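Local coordinates for dehydroquinate synthase (Thermus thermophilus, PDB 1UJN), which probably catalyses the conversion of 3-deoxy-D-arabino-heptulosonate 7-phosphate to 3-dehydroquinate, the second step of chorismate biosynthesis, with NAD(+) and a divalent metal ion as cofactors, at residues G100-A105 / V143-F148; L88-G93 / V111-F116. All blocks are in the same frame, centred on the assembly; numbering follows the deposited sequence.

Contact 1 of 2, residues G100-A105 / V143-F148; sequences GGFVAA and VGAFHF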
ATOM      1  N   GLY A 100       1.785 -12.381  -2.435  1.00 19.06           N
ATOM      2  CA  GLY A 100       3.044 -12.117  -1.751  1.00 18.46           C
ATOM      3  C   GLY A 100       3.578 -10.707  -1.932  1.00 17.20           C
ATOM      4  O   GLY A 100       4.151 -10.131  -1.006  1.00 16.86           O
ATOM      5  N   GLY A 101       3.405 -10.149  -3.127  1.00 17.14           N
ATOM      6  CA  GLY A 101       3.876  -8.801  -3.377  1.00 17.34           C
ATOM      7  C   GLY A 101       3.071  -7.790  -2.578  1.00 18.28           C
ATOM      8  O   GLY A 101       3.608  -6.787  -2.114  1.00 16.02           O
ATOM      9  N   PHE A 102       1.778  -8.060  -2.413  1.00 18.14           N
ATOM     10  CA  PHE A 102       0.898  -7.168  -1.661  1.00 16.54           C
ATOM     11  C   PHE A 102       1.197  -7.263  -0.165  1.00 18.43           C
ATOM     12  O   PHE A 102       1.155  -6.256   0.554  1.00 16.41           O
ATOM     13  CB  PHE A 102      -0.566  -7.512  -1.951  1.00 16.23           C
ATOM     14  CG  PHE A 102      -1.549  -6.588  -1.287  1.00 15.93           C
ATOM     15  CD1 PHE A 102      -1.401  -5.205  -1.385  1.00 16.24           C
ATOM     16  CD2 PHE A 102      -2.625  -7.101  -0.565  1.00 15.92           C
ATOM     17  CE1 PHE A 102      -2.310  -4.343  -0.774  1.00 19.05           C
ATOM     18  CE2 PHE A 102      -3.546  -6.249   0.052  1.00 17.40           C
ATOM     19  CZ  PHE A 102      -3.389  -4.866  -0.051  1.00 19.97           C
ATOM     20  N   VAL A 103       1.498  -8.472   0.300  1.00 16.98           N
ATOM     21  CA  VAL A 103       1.858  -8.671   1.699  1.00 16.83           C
ATOM     22  C   VAL A 103       3.145  -7.874   1.954  1.00 17.94           C
ATOM     23  O   VAL A 103       3.248  -7.158   2.940  1.00 17.55           O
ATOM     24  CB  VAL A 103       2.099 -10.166   2.001  1.00 16.86           C
ATOM     25  CG1 VAL A 103       2.804 -10.335   3.349  1.00 18.47           C
ATOM     26  CG2 VAL A 103       0.751 -10.900   2.029  1.00 17.22           C
ATOM     27  N   ALA A 104       4.116  -7.989   1.052  1.00 17.92           N
ATOM     28  CA  ALA A 104       5.378  -7.253   1.194  1.00 16.46           C
ATOM     29  C   ALA A 104       5.151  -5.745   1.155  1.00 16.71           C
ATOM     30  O   ALA A 104       5.800  -4.992   1.885  1.00 17.28           O
ATOM     31  CB  ALA A 104       6.349  -7.648   0.087  1.00 19.76           C
ATOM     32  N   ALA A 105       4.243  -5.302   0.291  1.00 14.80           N
ATOM     33  CA  ALA A 105       3.954  -3.882   0.162  1.00 16.28           C
ATOM     34  C   ALA A 105       3.333  -3.270   1.405  1.00 17.71           C
ATOM     35  O   ALA A 105       3.477  -2.071   1.634  1.00 17.33           O
ATOM     36  CB  ALA A 105       3.030  -3.638  -1.033  1.00 15.83           C
ATOM     37  N   VAL A 143      -8.188  -4.753  -4.721  1.00 19.26           N
ATOM     38  CA  VAL A 143      -7.374  -4.269  -3.608  1.00 20.48           C
ATOM     39  C   VAL A 143      -5.933  -4.638  -3.907  1.00 20.75           C
ATOM     40  O   VAL A 143      -5.643  -5.767  -4.298  1.00 20.03           O
ATOM     41  CB  VAL A 143      -7.790  -4.921  -2.273  1.00 20.11           C
ATOM     42  CG1 VAL A 143      -6.992  -4.308  -1.115  1.00 21.96           C
ATOM     43  CG2 VAL A 143      -9.292  -4.725  -2.048  1.00 21.33           C
ATOM     44  N   GLY A 144      -5.022  -3.691  -3.742  1.00 19.82           N
ATOM     45  CA  GLY A 144      -3.644  -4.022  -4.034  1.00 17.45           C
ATOM     46  C   GLY A 144      -2.693  -2.879  -3.810  1.00 18.40           C
ATOM     47  O   GLY A 144      -2.981  -1.948  -3.058  1.00 16.86           O
ATOM     48  N   ALA A 145      -1.555  -2.958  -4.488  1.00 15.57           N
ATOM     49  CA  ALA A 145      -0.528  -1.946  -4.360  1.00 16.64           C
ATOM     50  C   ALA A 145       0.494  -2.096  -5.463  1.00 17.11           C
ATOM     51  O   ALA A 145       0.744  -3.203  -5.943  1.00 17.26           O
ATOM     52  CB  ALA A 145       0.168  -2.094  -3.006  1.00 16.36           C
ATOM     53  N   PHE A 146       1.072  -0.978  -5.883  1.00 18.15           N
ATOM     54  CA  PHE A 146       2.138  -1.037  -6.867  1.00 18.46           C
ATOM     55  C   PHE A 146       3.389  -1.148  -6.004  1.00 19.32           C
ATOM     56  O   PHE A 146       3.747  -0.212  -5.279  1.00 19.71           O
ATOM     57  CB  PHE A 146       2.165   0.228  -7.725  1.00 21.50           C
ATOM     58  CG  PHE A 146       1.104   0.248  -8.787  1.00 22.40           C
ATOM     59  CD1 PHE A 146      -0.046   1.011  -8.628  1.00 23.20           C
ATOM     60  CD2 PHE A 146       1.240  -0.532  -9.935  1.00 23.84           C
ATOM     61  CE1 PHE A 146      -1.050   0.997  -9.599  1.00 24.16           C
ATOM     62  CE2 PHE A 146       0.242  -0.555 -10.909  1.00 25.05           C
ATOM     63  CZ  PHE A 146      -0.903   0.213 -10.737  1.00 25.46           C
ATOM     64  N   HIS A 147       4.022  -2.315  -6.050  1.00 16.66           N
ATOM     65  CA  HIS A 147       5.211  -2.577  -5.256  1.00 18.41           C
ATOM     66  C   HIS A 147       6.116  -3.448  -6.116  1.00 18.43           C
ATOM     67  O   HIS A 147       5.746  -4.559  -6.498  1.00 18.21           O
ATOM     68  CB  HIS A 147       4.817  -3.302  -3.968  1.00 18.31           C
ATOM     69  CG  HIS A 147       5.920  -3.386  -2.960  1.00 18.13           C
ATOM     70  ND1 HIS A 147       6.664  -2.291  -2.582  1.00 19.30           N
ATOM     71  CD2 HIS A 147       6.401  -4.432  -2.250  1.00 18.82           C
ATOM     72  CE1 HIS A 147       7.558  -2.658  -1.680  1.00 22.75           C
ATOM     73  NE2 HIS A 147       7.419  -3.952  -1.461  1.00 20.95           N
ATOM     74  N   PHE A 148       7.292  -2.920  -6.437  1.00 19.55           N
ATOM     75  CA  PHE A 148       8.227  -3.623  -7.303  1.00 18.80           C
ATOM     76  C   PHE A 148       9.179  -4.535  -6.573  1.00 17.40           C
ATOM     77  O   PHE A 148       9.652  -4.214  -5.485  1.00 19.58           O
ATOM     78  CB  PHE A 148       9.040  -2.621  -8.124  1.00 17.74           C
ATOM     79  CG  PHE A 148       8.200  -1.698  -8.940  1.00 19.79           C
ATOM     80  CD1 PHE A 148       7.672  -0.546  -8.382  1.00 21.64           C
ATOM     81  CD2 PHE A 148       7.884  -2.011 -10.256  1.00 19.82           C
ATOM     82  CE1 PHE A 148       6.836   0.286  -9.120  1.00 23.31           C
ATOM     83  CE2 PHE A 148       7.043  -1.184 -11.006  1.00 22.48           C
ATOM     84  CZ  PHE A 148       6.521  -0.035 -10.432  1.00 22.18           C
TER
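Two rings, Phe-102 of helix 94-106 and His-147 just beyond strand 144-146, carry this contact, and each meets backbone of the other segment through a CH-pi interaction. Gly-144 CA lies 4.0 Å from the centroid of the Phe-102 ring, 29° off the ring normal. Ala-105 CA lies 3.7 Å from the centroid of the His-147 ring, over its face and offset toward the rim. The same imidazole runs along the helix backbone, where its CD2 comes within 3.4 Å of Ala-105 N and also meets Gly-101 O.

Apolar contacts fill in between. With CG of Phe-102 anti to the backbone N (chi1 -176°), the ring reaches out from the helix to the strand, and its CZ touches Val-143 CG1 at 3.8 Å. At the ring's edge, in its plane, sits Ala-145 CB, 3.8 Å from CD1 of Phe-102. That methyl group also packs against Ala-105 CB, which in turn presses on CB of His-147 at 3.5 Å.

The polar end of His-147 is engaged outside the two segments: its NE2 is hydrogen-bonded to Val-111 O, which probably restrains rotation of the imidazole and helps keep its face on the helix. Strand 144-146 bonds to strand 131-136, while Phe-102 stacks on Tyr-70 of its own chain and, with Val-143, packs on Tyr-70 of the second subunit.

The axes of the two short segments approach to 7.9 Å at 77°, so the helix runs nearly crosswise to the strand. This joins the helix of a beta-alpha-beta unit to the beta hairpin 131-136/144-146, within the N-terminal, Rossmann-like nucleotide-binding domain; Lys-131 on that hairpin is a predicted NAD(+) ligand.

Contact 2 of 2, residues L88-G93 / V111-F116; sequences LLVVGG and VAYLAF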
ATOM      1  N   LEU A  88      10.998 -10.719   1.830  1.00 16.91           N
ATOM      2  CA  LEU A  88      10.043 -11.801   1.602  1.00 17.14           C
ATOM      3  C   LEU A  88      10.350 -12.417   0.243  1.00 17.38           C
ATOM      4  O   LEU A  88      10.370 -11.712  -0.764  1.00 17.94           O
ATOM      5  CB  LEU A  88       8.607 -11.262   1.587  1.00 17.13           C
ATOM      6  CG  LEU A  88       7.506 -12.306   1.346  1.00 16.66           C
ATOM      7  CD1 LEU A  88       7.447 -13.266   2.534  1.00 19.91           C
ATOM      8  CD2 LEU A  88       6.164 -11.621   1.174  1.00 20.32           C
ATOM      9  N   LEU A  89      10.611 -13.719   0.215  1.00 18.19           N
ATOM     10  CA  LEU A  89      10.886 -14.403  -1.043  1.00 16.72           C
ATOM     11  C   LEU A  89       9.584 -15.074  -1.471  1.00 16.13           C
ATOM     12  O   LEU A  89       8.904 -15.706  -0.660  1.00 16.58           O
ATOM     13  CB  LEU A  89      12.004 -15.442  -0.869  1.00 16.91           C
ATOM     14  CG  LEU A  89      13.410 -14.871  -0.644  1.00 19.87           C
ATOM     15  CD1 LEU A  89      13.534 -14.281   0.756  1.00 21.18           C
ATOM     16  CD2 LEU A  89      14.433 -15.990  -0.828  1.00 22.49           C
ATOM     17  N   VAL A  90       9.218 -14.919  -2.738  1.00 16.32           N
ATOM     18  CA  VAL A  90       7.969 -15.498  -3.213  1.00 18.27           C
ATOM     19  C   VAL A  90       8.204 -16.441  -4.378  1.00 18.48           C
ATOM     20  O   VAL A  90       8.682 -16.032  -5.442  1.00 18.42           O
ATOM     21  CB  VAL A  90       6.974 -14.388  -3.629  1.00 20.05           C
ATOM     22  CG1 VAL A  90       5.608 -14.992  -3.899  1.00 21.84           C
ATOM     23  CG2 VAL A  90       6.878 -13.335  -2.522  1.00 23.15           C
ATOM     24  N   VAL A  91       7.854 -17.706  -4.172  1.00 17.46           N
ATOM     25  CA  VAL A  91       8.061 -18.737  -5.182  1.00 17.06           C
ATOM     26  C   VAL A  91       6.728 -19.314  -5.645  1.00 17.19           C
ATOM     27  O   VAL A  91       6.023 -19.969  -4.876  1.00 16.77           O
ATOM     28  CB  VAL A  91       8.935 -19.877  -4.615  1.00 19.09           C
ATOM     29  CG1 VAL A  91       9.291 -20.867  -5.725  1.00 20.86           C
ATOM     30  CG2 VAL A  91      10.200 -19.298  -3.964  1.00 18.42           C
ATOM     31  N   GLY A  92       6.387 -19.065  -6.907  1.00 17.01           N
ATOM     32  CA  GLY A  92       5.134 -19.567  -7.440  1.00 16.69           C
ATOM     33  C   GLY A  92       4.730 -18.821  -8.695  1.00 18.49           C
ATOM     34  O   GLY A  92       5.542 -18.120  -9.304  1.00 19.55           O
ATOM     35  N   GLY A  93       3.465 -18.968  -9.075  1.00 17.04           N
ATOM     36  CA  GLY A  93       2.964 -18.305 -10.267  1.00 18.30           C
ATOM     37  C   GLY A  93       2.386 -16.937  -9.962  1.00 20.31           C
ATOM     38  O   GLY A  93       2.605 -16.398  -8.875  1.00 18.47           O
ATOM     39  N   VAL A 111       8.139  -3.914   2.894  1.00 17.43           N
ATOM     40  CA  VAL A 111       9.431  -4.577   2.996  1.00 17.88           C
ATOM     41  C   VAL A 111       9.803  -5.071   1.601  1.00 17.38           C
ATOM     42  O   VAL A 111       8.949  -5.199   0.719  1.00 17.37           O
ATOM     43  CB  VAL A 111       9.406  -5.782   3.963  1.00 18.25           C
ATOM     44  CG1 VAL A 111       9.070  -5.305   5.382  1.00 16.56           C
ATOM     45  CG2 VAL A 111       8.393  -6.830   3.483  1.00 17.01           C
ATOM     46  N   ALA A 112      11.081  -5.342   1.400  1.00 18.32           N
ATOM     47  CA  ALA A 112      11.549  -5.816   0.102  1.00 16.93           C
ATOM     48  C   ALA A 112      11.082  -7.237  -0.178  1.00 18.24           C
ATOM     49  O   ALA A 112      10.831  -8.017   0.743  1.00 16.75           O
ATOM     50  CB  ALA A 112      13.074  -5.764   0.062  1.00 19.22           C
ATOM     51  N   TYR A 113      10.923  -7.567  -1.454  1.00 19.09           N
ATOM     52  CA  TYR A 113      10.570  -8.934  -1.803  1.00 17.60           C
ATOM     53  C   TYR A 113      11.283  -9.345  -3.079  1.00 17.46           C
ATOM     54  O   TYR A 113      11.619  -8.502  -3.918  1.00 16.72           O
ATOM     55  CB  TYR A 113       9.052  -9.140  -1.923  1.00 17.26           C
ATOM     56  CG  TYR A 113       8.381  -8.608  -3.165  1.00 18.48           C
ATOM     57  CD1 TYR A 113       8.068  -7.262  -3.292  1.00 18.97           C
ATOM     58  CD2 TYR A 113       7.994  -9.474  -4.184  1.00 19.16           C
ATOM     59  CE1 TYR A 113       7.369  -6.789  -4.403  1.00 21.15           C
ATOM     60  CE2 TYR A 113       7.300  -9.012  -5.301  1.00 19.80           C
ATOM     61  CZ  TYR A 113       6.986  -7.676  -5.399  1.00 19.80           C
ATOM     62  OH  TYR A 113       6.255  -7.227  -6.478  1.00 22.18           O
ATOM     63  N   LEU A 114      11.572 -10.638  -3.171  1.00 15.21           N
ATOM     64  CA  LEU A 114      12.234 -11.215  -4.331  1.00 16.80           C
ATOM     65  C   LEU A 114      11.243 -12.181  -4.948  1.00 16.93           C
ATOM     66  O   LEU A 114      10.591 -12.948  -4.240  1.00 17.16           O
ATOM     67  CB  LEU A 114      13.491 -11.978  -3.910  1.00 16.77           C
ATOM     68  CG  LEU A 114      14.638 -11.141  -3.341  1.00 17.87           C
ATOM     69  CD1 LEU A 114      15.749 -12.069  -2.856  1.00 20.53           C
ATOM     70  CD2 LEU A 114      15.154 -10.192  -4.410  1.00 19.18           C
ATOM     71  N   ALA A 115      11.130 -12.140  -6.268  1.00 17.65           N
ATOM     72  CA  ALA A 115      10.199 -13.015  -6.963  1.00 17.79           C
ATOM     73  C   ALA A 115      10.908 -14.150  -7.692  1.00 17.96           C
ATOM     74  O   ALA A 115      11.923 -13.937  -8.354  1.00 18.54           O
ATOM     75  CB  ALA A 115       9.380 -12.207  -7.952  1.00 17.43           C
ATOM     76  N   PHE A 116      10.364 -15.355  -7.557  1.00 17.12           N
ATOM     77  CA  PHE A 116      10.901 -16.535  -8.235  1.00 17.59           C
ATOM     78  C   PHE A 116       9.715 -17.145  -8.974  1.00 17.39           C
ATOM     79  O   PHE A 116       9.083 -18.091  -8.496  1.00 16.33           O
ATOM     80  CB  PHE A 116      11.466 -17.526  -7.226  1.00 17.69           C
ATOM     81  CG  PHE A 116      12.643 -16.996  -6.463  1.00 18.23           C
ATOM     82  CD1 PHE A 116      12.457 -16.191  -5.346  1.00 17.74           C
ATOM     83  CD2 PHE A 116      13.940 -17.275  -6.881  1.00 20.38           C
ATOM     84  CE1 PHE A 116      13.555 -15.669  -4.650  1.00 17.09           C
ATOM     85  CE2 PHE A 116      15.040 -16.756  -6.193  1.00 19.87           C
ATOM     86  CZ  PHE A 116      14.845 -15.954  -5.078  1.00 19.66           C
TER
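Leu-88 O accepts a hydrogen bond from Leu-114 N at 2.9 Å and has a weaker, bent CA-H...O contact with Tyr-113 CA at 3.0 Å. The donor nitrogen is tilted 21° from the carbonyl plane. Further along, Val-90 uses both its backbone polar groups: its N donates to Leu-114 O at 2.8 Å, its O accepts from Phe-116 N at 2.8 Å, and both bonds run nearly along the C=O axis. Leu-88 N to Ala-112 O and the longer Gly-92 N to Phe-116 O, 3.3 Å, complete a parallel ladder whose strand axes diverge by 20°.

On the face bearing Leu-89, Val-91, Leu-114 and Phe-116, it is Phe-116 that buries the most surface. Leu-89 and Phe-116 lie side by side and point the same way, with Leu-89 CD2 3.9 Å from Phe-116 CE1. With CG anti to the carbonyl carbon (chi1 -64°), the ring of Phe-116 lies beside Leu-89, and its turn about CB-CG brings Val-90 O to the ring's edge, in its plane, while Val-91 CG2 reaches Phe-116 CB at 3.9 Å. Helix 40-50 packs on Leu-89, Val-91 and Phe-116 of this face, and helix 94-106 on Leu-88, Val-90 and Tyr-113 of the other.

All the polar pairing across the strands is thus between backbone groups: these bonds define the parallel register, while the side chains give both faces an apolar surface for the helices packed on them.

Overall arrangement
Following the chain from the N terminus, past four strands and two helices, strand 87-92 leads into helix 94-106 and then strand 112-117, and contact 2 closes this right-handed beta-alpha-beta crossover over 17 intervening residues. Contact 1 starts from the helix inside that loop and closes a longer one, over 37 residues, after the chain has passed helix 120-126 and strand 131-136. The segments therefore alternate, and the two closures cross. Their centres are 11 Å apart, and they are joined by probable hydrogen bonds: Tyr-113 OH with His-147 O at 2.7 Å, and Val-111 N with Ala-104 O at 2.8 Å. Together they tie the central sheet, its helix 94-106 and the hairpin 131-136/144-146 into one unit.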